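Local coordinates for phosphodiesterase (Salpingoeca rosetta, PDB 7CJ3), which carries a rhodopsin-like transmembrane domain, a bundle of membrane-spanning helices built round a bound retinal, at residues B[144-156]-B[202-216]. Residues are numbered along the deposited sequence; the frame is centred on the assembly and turned at random.
With OLC ((2R)-2,3-dihydroxypropyl (9Z)-octadec-9-enoate), chain N.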
loop_
_atom_site.group_PDB
_atom_site.type_symbol
_atom_site.label_atom_id
_atom_site.label_comp_id
_atom_site.label_asym_id
_atom_site.label_seq_id
_atom_site.Cartn_x
_atom_site.Cartn_y
_atom_site.Cartn_z
ATOM N N TRP B 144 -15.896 -10.314 -11.780
ATOM C CA TRP B 144 -16.076 -10.225 -10.312
ATOM C C TRP B 144 -17.307 -9.359 -9.989
ATOM O O TRP B 144 -18.027 -9.654 -9.004
ATOM C CB TRP B 144 -14.786 -9.667 -9.709
ATOM C CG TRP B 144 -14.768 -9.505 -8.224
ATOM C CD1 TRP B 144 -14.175 -10.328 -7.328
ATOM C CD2 TRP B 144 -15.325 -8.413 -7.471
ATOM N NE1 TRP B 144 -14.338 -9.843 -6.058
ATOM C CE2 TRP B 144 -15.031 -8.662 -6.112
ATOM C CE3 TRP B 144 -16.046 -7.251 -7.800
ATOM C CZ2 TRP B 144 -15.433 -7.793 -5.091
ATOM C CZ3 TRP B 144 -16.426 -6.393 -6.794
ATOM C CH2 TRP B 144 -16.127 -6.658 -5.456
ATOM N N CYS B 145 -17.544 -8.309 -10.776
ATOM C CA CYS B 145 -18.670 -7.364 -10.565
ATOM C C CYS B 145 -19.969 -8.141 -10.753
ATOM O O CYS B 145 -20.925 -7.876 -9.965
ATOM C CB CYS B 145 -18.598 -6.161 -11.505
ATOM S SG CYS B 145 -17.310 -4.951 -11.068
ATOM N N GLY B 146 -19.975 -9.052 -11.750
ATOM C CA GLY B 146 -21.058 -10.007 -12.084
ATOM C C GLY B 146 -21.442 -10.916 -10.920
ATOM O O GLY B 146 -22.645 -11.061 -10.658
ATOM N N LEU B 147 -20.469 -11.502 -10.222
ATOM C CA LEU B 147 -20.751 -12.392 -9.068
ATOM C C LEU B 147 -21.373 -11.582 -7.934
ATOM O O LEU B 147 -22.353 -12.077 -7.334
ATOM C CB LEU B 147 -19.464 -13.082 -8.606
ATOM C CG LEU B 147 -18.800 -13.990 -9.639
ATOM C CD1 LEU B 147 -17.646 -14.744 -8.987
ATOM C CD2 LEU B 147 -19.816 -14.936 -10.265
ATOM N N ALA B 148 -20.822 -10.401 -7.656
ATOM C CA ALA B 148 -21.305 -9.484 -6.592
ATOM C C ALA B 148 -22.772 -9.107 -6.836
ATOM O O ALA B 148 -23.504 -8.952 -5.839
ATOM C CB ALA B 148 -20.443 -8.249 -6.525
ATOM N N SER B 149 -23.182 -8.985 -8.104
ATOM C CA SER B 149 -24.496 -8.441 -8.513
ATOM C C SER B 149 -25.422 -9.516 -9.121
ATOM O O SER B 149 -26.519 -9.140 -9.587
ATOM C CB SER B 149 -24.271 -7.267 -9.460
ATOM O OG SER B 149 -23.669 -7.658 -10.700
ATOM N N ARG B 150 -25.009 -10.794 -9.133
ATOM C CA ARG B 150 -25.772 -11.933 -9.716
ATOM C C ARG B 150 -26.347 -11.528 -11.073
ATOM O O ARG B 150 -27.552 -11.699 -11.284
ATOM C CB ARG B 150 -26.897 -12.364 -8.760
ATOM C CG ARG B 150 -26.453 -12.607 -7.323
ATOM C CD ARG B 150 -25.756 -13.919 -7.053
ATOM N NE ARG B 150 -25.699 -14.083 -5.622
ATOM C CZ ARG B 150 -25.372 -15.200 -4.985
ATOM N NH1 ARG B 150 -25.009 -16.270 -5.669
ATOM N NH2 ARG B 150 -25.340 -15.248 -3.663
ATOM N N ALA B 151 -25.523 -10.989 -11.970
ATOM C CA ALA B 151 -25.936 -10.468 -13.296
ATOM C C ALA B 151 -26.058 -11.618 -14.291
ATOM O O ALA B 151 -25.526 -12.718 -13.989
ATOM C CB ALA B 151 -24.928 -9.473 -13.791
ATOM N N ASP B 152 -26.702 -11.360 -15.437
ATOM C CA ASP B 152 -26.770 -12.321 -16.572
ATOM C C ASP B 152 -25.342 -12.485 -17.118
ATOM O O ASP B 152 -24.642 -11.464 -17.304
ATOM C CB ASP B 152 -27.843 -11.922 -17.599
ATOM C CG ASP B 152 -29.199 -12.618 -17.421
ATOM O OD1 ASP B 152 -29.531 -13.024 -16.272
ATOM O OD2 ASP B 152 -29.933 -12.763 -18.435
ATOM N N ARG B 153 -24.928 -13.735 -17.337
ATOM C CA ARG B 153 -23.539 -14.126 -17.723
ATOM C C ARG B 153 -23.170 -13.493 -19.080
ATOM O O ARG B 153 -21.993 -13.092 -19.243
ATOM C CB ARG B 153 -23.396 -15.653 -17.684
ATOM C CG ARG B 153 -23.356 -16.260 -16.282
ATOM C CD ARG B 153 -24.583 -16.140 -15.376
ATOM N NE ARG B 153 -25.803 -16.729 -15.935
ATOM C CZ ARG B 153 -26.975 -16.816 -15.311
ATOM N NH1 ARG B 153 -27.109 -16.376 -14.070
ATOM N NH2 ARG B 153 -28.013 -17.362 -15.923
ATOM N N SER B 154 -24.132 -13.359 -20.001
ATOM C CA SER B 154 -23.930 -12.770 -21.356
ATOM C C SER B 154 -23.657 -11.262 -21.269
ATOM O O SER B 154 -22.934 -10.743 -22.132
ATOM C CB SER B 154 -25.116 -13.028 -22.244
ATOM O OG SER B 154 -26.139 -12.082 -21.975
ATOM N N SER B 155 -24.268 -10.580 -20.299
ATOM C CA SER B 155 -24.113 -9.119 -20.059
ATOM C C SER B 155 -22.710 -8.833 -19.507
ATOM O O SER B 155 -22.152 -7.762 -19.797
ATOM C CB SER B 155 -25.192 -8.602 -19.126
ATOM O OG SER B 155 -26.479 -8.703 -19.726
ATOM N N VAL B 156 -22.173 -9.775 -18.732
ATOM C CA VAL B 156 -20.841 -9.689 -18.070
ATOM C C VAL B 156 -19.762 -9.914 -19.127
ATOM O O VAL B 156 -18.775 -9.149 -19.174
ATOM C CB VAL B 156 -20.771 -10.748 -16.962
ATOM C CG1 VAL B 156 -19.376 -10.823 -16.360
ATOM C CG2 VAL B 156 -21.836 -10.526 -15.904
ATOM N N MET B 202 -25.986 -3.131 -13.912
ATOM C CA MET B 202 -26.132 -4.501 -13.340
ATOM C C MET B 202 -26.049 -4.443 -11.810
ATOM O O MET B 202 -26.765 -5.226 -11.159
ATOM C CB MET B 202 -25.098 -5.480 -13.914
ATOM C CG MET B 202 -23.667 -5.198 -13.525
ATOM S SD MET B 202 -22.541 -6.573 -13.983
ATOM C CE MET B 202 -22.543 -6.437 -15.771
ATOM N N PHE B 203 -25.243 -3.533 -11.256
ATOM C CA PHE B 203 -25.234 -3.217 -9.804
ATOM C C PHE B 203 -26.588 -2.649 -9.370
ATOM O O PHE B 203 -27.014 -2.977 -8.248
ATOM C CB PHE B 203 -24.152 -2.207 -9.472
ATOM C CG PHE B 203 -22.811 -2.836 -9.254
ATOM C CD1 PHE B 203 -22.563 -3.572 -8.113
ATOM C CD2 PHE B 203 -21.798 -2.699 -10.193
ATOM C CE1 PHE B 203 -21.315 -4.132 -7.896
ATOM C CE2 PHE B 203 -20.557 -3.286 -9.982
ATOM C CZ PHE B 203 -20.319 -3.987 -8.827
ATOM N N GLY B 204 -27.205 -1.812 -10.217
ATOM C CA GLY B 204 -28.536 -1.227 -9.999
ATOM C C GLY B 204 -29.634 -2.286 -9.983
ATOM O O GLY B 204 -30.449 -2.295 -9.022
ATOM N N LYS B 205 -29.685 -3.146 -11.005
ATOM C CA LYS B 205 -30.669 -4.256 -11.070
ATOM C C LYS B 205 -30.668 -4.981 -9.712
ATOM O O LYS B 205 -31.778 -5.216 -9.142
ATOM C CB LYS B 205 -30.357 -5.162 -12.261
ATOM C CG LYS B 205 -30.703 -4.566 -13.612
ATOM C CD LYS B 205 -29.981 -5.210 -14.771
ATOM C CE LYS B 205 -30.191 -4.451 -16.069
ATOM N NZ LYS B 205 -29.573 -5.115 -17.245
ATOM N N ALA B 206 -29.488 -5.163 -9.107
ATOM C CA ALA B 206 -29.240 -6.006 -7.911
ATOM C C ALA B 206 -29.521 -5.249 -6.610
ATOM O O ALA B 206 -29.715 -5.907 -5.590
ATOM C CB ALA B 206 -27.829 -6.511 -7.931
ATOM N N MET B 207 -29.530 -3.919 -6.641
ATOM C CA MET B 207 -29.825 -3.092 -5.444
ATOM C C MET B 207 -31.329 -3.074 -5.158
ATOM O O MET B 207 -31.680 -2.717 -4.009
ATOM C CB MET B 207 -29.323 -1.657 -5.645
ATOM C CG MET B 207 -27.839 -1.504 -5.488
ATOM S SD MET B 207 -27.252 0.043 -6.201
ATOM C CE MET B 207 -27.600 1.153 -4.836
ATOM N N GLN B 208 -32.178 -3.475 -6.124
ATOM C CA GLN B 208 -33.665 -3.474 -5.957
ATOM C C GLN B 208 -34.061 -4.444 -4.842
ATOM O O GLN B 208 -33.420 -5.483 -4.633
ATOM C CB GLN B 208 -34.378 -3.785 -7.272
ATOM C CG GLN B 208 -34.134 -2.670 -8.282
ATOM C CD GLN B 208 -34.417 -2.997 -9.730
ATOM O OE1 GLN B 208 -35.052 -4.000 -10.053
ATOM N NE2 GLN B 208 -33.937 -2.134 -10.625
ATOM N N PRO B 209 -35.141 -4.126 -4.100
ATOM C CA PRO B 209 -35.577 -4.946 -2.964
ATOM C C PRO B 209 -36.166 -6.292 -3.410
ATOM O O PRO B 209 -36.065 -7.245 -2.649
ATOM C CB PRO B 209 -36.690 -4.125 -2.299
ATOM C CG PRO B 209 -36.597 -2.729 -2.910
ATOM C CD PRO B 209 -36.000 -2.949 -4.286
ATOM N N ASP B 210 -36.776 -6.312 -4.609
ATOM C CA ASP B 210 -37.496 -7.478 -5.186
ATOM C C ASP B 210 -36.495 -8.474 -5.781
ATOM O O ASP B 210 -36.843 -9.673 -5.852
ATOM C CB ASP B 210 -38.531 -7.025 -6.226
ATOM C CG ASP B 210 -39.889 -6.651 -5.622
ATOM O OD1 ASP B 210 -40.344 -7.392 -4.704
ATOM O OD2 ASP B 210 -40.491 -5.623 -6.063
ATOM N N PHE B 211 -35.292 -8.011 -6.149
ATOM C CA PHE B 211 -34.284 -8.741 -6.965
ATOM C C PHE B 211 -34.049 -10.166 -6.413
ATOM O O PHE B 211 -33.781 -10.314 -5.199
ATOM C CB PHE B 211 -32.983 -7.930 -7.016
ATOM C CG PHE B 211 -31.897 -8.544 -7.864
ATOM C CD1 PHE B 211 -31.953 -8.503 -9.252
ATOM C CD2 PHE B 211 -30.812 -9.162 -7.269
ATOM C CE1 PHE B 211 -30.945 -9.072 -10.017
ATOM C CE2 PHE B 211 -29.814 -9.751 -8.037
ATOM C CZ PHE B 211 -29.887 -9.715 -9.410
ATOM N N GLN B 212 -34.153 -11.193 -7.270
ATOM C CA GLN B 212 -33.774 -12.606 -6.962
ATOM C C GLN B 212 -32.782 -13.078 -8.030
ATOM O O GLN B 212 -32.976 -12.790 -9.212
ATOM C CB GLN B 212 -35.003 -13.530 -6.870
ATOM N N PRO B 213 -31.702 -13.812 -7.662
ATOM C CA PRO B 213 -31.441 -14.216 -6.279
ATOM C C PRO B 213 -30.785 -13.093 -5.479
ATOM O O PRO B 213 -30.147 -12.219 -6.076
ATOM C CB PRO B 213 -30.449 -15.372 -6.441
ATOM C CG PRO B 213 -29.649 -14.972 -7.662
ATOM C CD PRO B 213 -30.651 -14.288 -8.578
ATOM N N PRO B 214 -30.893 -13.093 -4.126
ATOM C CA PRO B 214 -30.319 -12.037 -3.296
ATOM C C PRO B 214 -28.822 -11.881 -3.552
ATOM O O PRO B 214 -28.113 -12.880 -3.655
ATOM C CB PRO B 214 -30.584 -12.482 -1.844
ATOM C CG PRO B 214 -31.716 -13.484 -1.952
ATOM C CD PRO B 214 -31.532 -14.138 -3.307
ATOM N N PRO B 215 -28.297 -10.636 -3.657
ATOM C CA PRO B 215 -26.863 -10.430 -3.872
ATOM C C PRO B 215 -26.065 -10.807 -2.627
ATOM O O PRO B 215 -26.581 -10.715 -1.513
ATOM C CB PRO B 215 -26.767 -8.936 -4.208
ATOM C CG PRO B 215 -27.959 -8.308 -3.495
ATOM C CD PRO B 215 -29.040 -9.368 -3.528
ATOM N N PRO B 216 -24.795 -11.265 -2.764
ATOM C CA PRO B 216 -23.973 -11.619 -1.603
ATOM C C PRO B 216 -23.490 -10.415 -0.782
ATOM O O PRO B 216 -22.934 -10.632 0.280
ATOM C CB PRO B 216 -22.768 -12.353 -2.210
ATOM C CG PRO B 216 -22.687 -11.873 -3.656
ATOM C CD PRO B 216 -24.102 -11.509 -4.042
HETATM C C18 OLC N . -14.552 10.544 -18.221
HETATM C C10 OLC N . -22.824 6.190 -14.384
HETATM C C9 OLC N . -24.092 6.397 -13.965
HETATM C C17 OLC N . -16.038 10.465 -17.889
HETATM C C11 OLC N . -22.262 6.553 -15.727
HETATM C C8 OLC N . -25.213 7.009 -14.737
HETATM C C24 OLC N . -32.639 2.016 -9.929
HETATM C C16 OLC N . -16.592 9.070 -17.535
HETATM C C12 OLC N . -20.777 6.819 -15.631
HETATM C C7 OLC N . -26.558 6.564 -14.177
HETATM C C15 OLC N . -18.125 8.986 -17.655
HETATM C C13 OLC N . -20.301 7.882 -16.669
HETATM C C6 OLC N . -27.644 6.464 -15.254
HETATM C C14 OLC N . -18.750 8.065 -16.600
HETATM C C5 OLC N . -27.657 5.191 -16.139
HETATM C C4 OLC N . -28.121 3.836 -15.511
HETATM C C3 OLC N . -28.898 3.911 -14.180
HETATM C C2 OLC N . -28.972 2.607 -13.352
HETATM C C21 OLC N . -30.112 2.237 -9.523
HETATM C C1 OLC N . -29.209 2.927 -11.856
HETATM C C22 OLC N . -31.522 2.136 -8.882
HETATM O O19 OLC N . -28.751 3.966 -11.364
HETATM O O25 OLC N . -33.818 1.592 -9.265
HETATM O O23 OLC N . -31.627 1.038 -7.942
HETATM O O20 OLC N . -30.016 2.058 -10.961
#
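Met-202 fits as a knob into a hole formed by Gly-146, Ser-149, Ser-155 and Val-156, packing helix 178-207 against the end of helix 128-149 and the start of helix 153-173 in this rhodopsin-type bundle. Helices 144-149 and 202-207 run nearly parallel here, 12° apart. The thioether of Met-202 folds at its last torsion (chi3 70°): SD lies 3.8 Å from Ala-151 CB, while the Met-202 and Val-156 side chains cross at about a right angle, CE coming nearest to CG2. Ser-149 OG, 3.6 Å from Met-202 SD, turns back to its own helix and donates to Cys-145 O at 2.8 Å, tilted 32° from the carbonyl plane. One turn deeper, Cys-145 brings SG to the edge of the Phe-203 ring, 5.0 Å from its centroid, and Ile-229 of helix 219-233 also touches this cysteine. Arg-150, with positive phi, follows the helix in a Schellman motif. The proline-rich chain 213-216 runs alongside it: Arg-150 CB packs on Pro-213 CG, and Pro-216 CD sits 3.2 Å from Ala-148 O. Phe-211 lays one ring face over Ala-206 CA and turns its edge to Arg-150 O, with CZ 3.6 Å from that oxygen. Bent at chi2, the arginine then reaches Pro-214, where NE makes a weak hydrogen bond to O, 3.3 Å long.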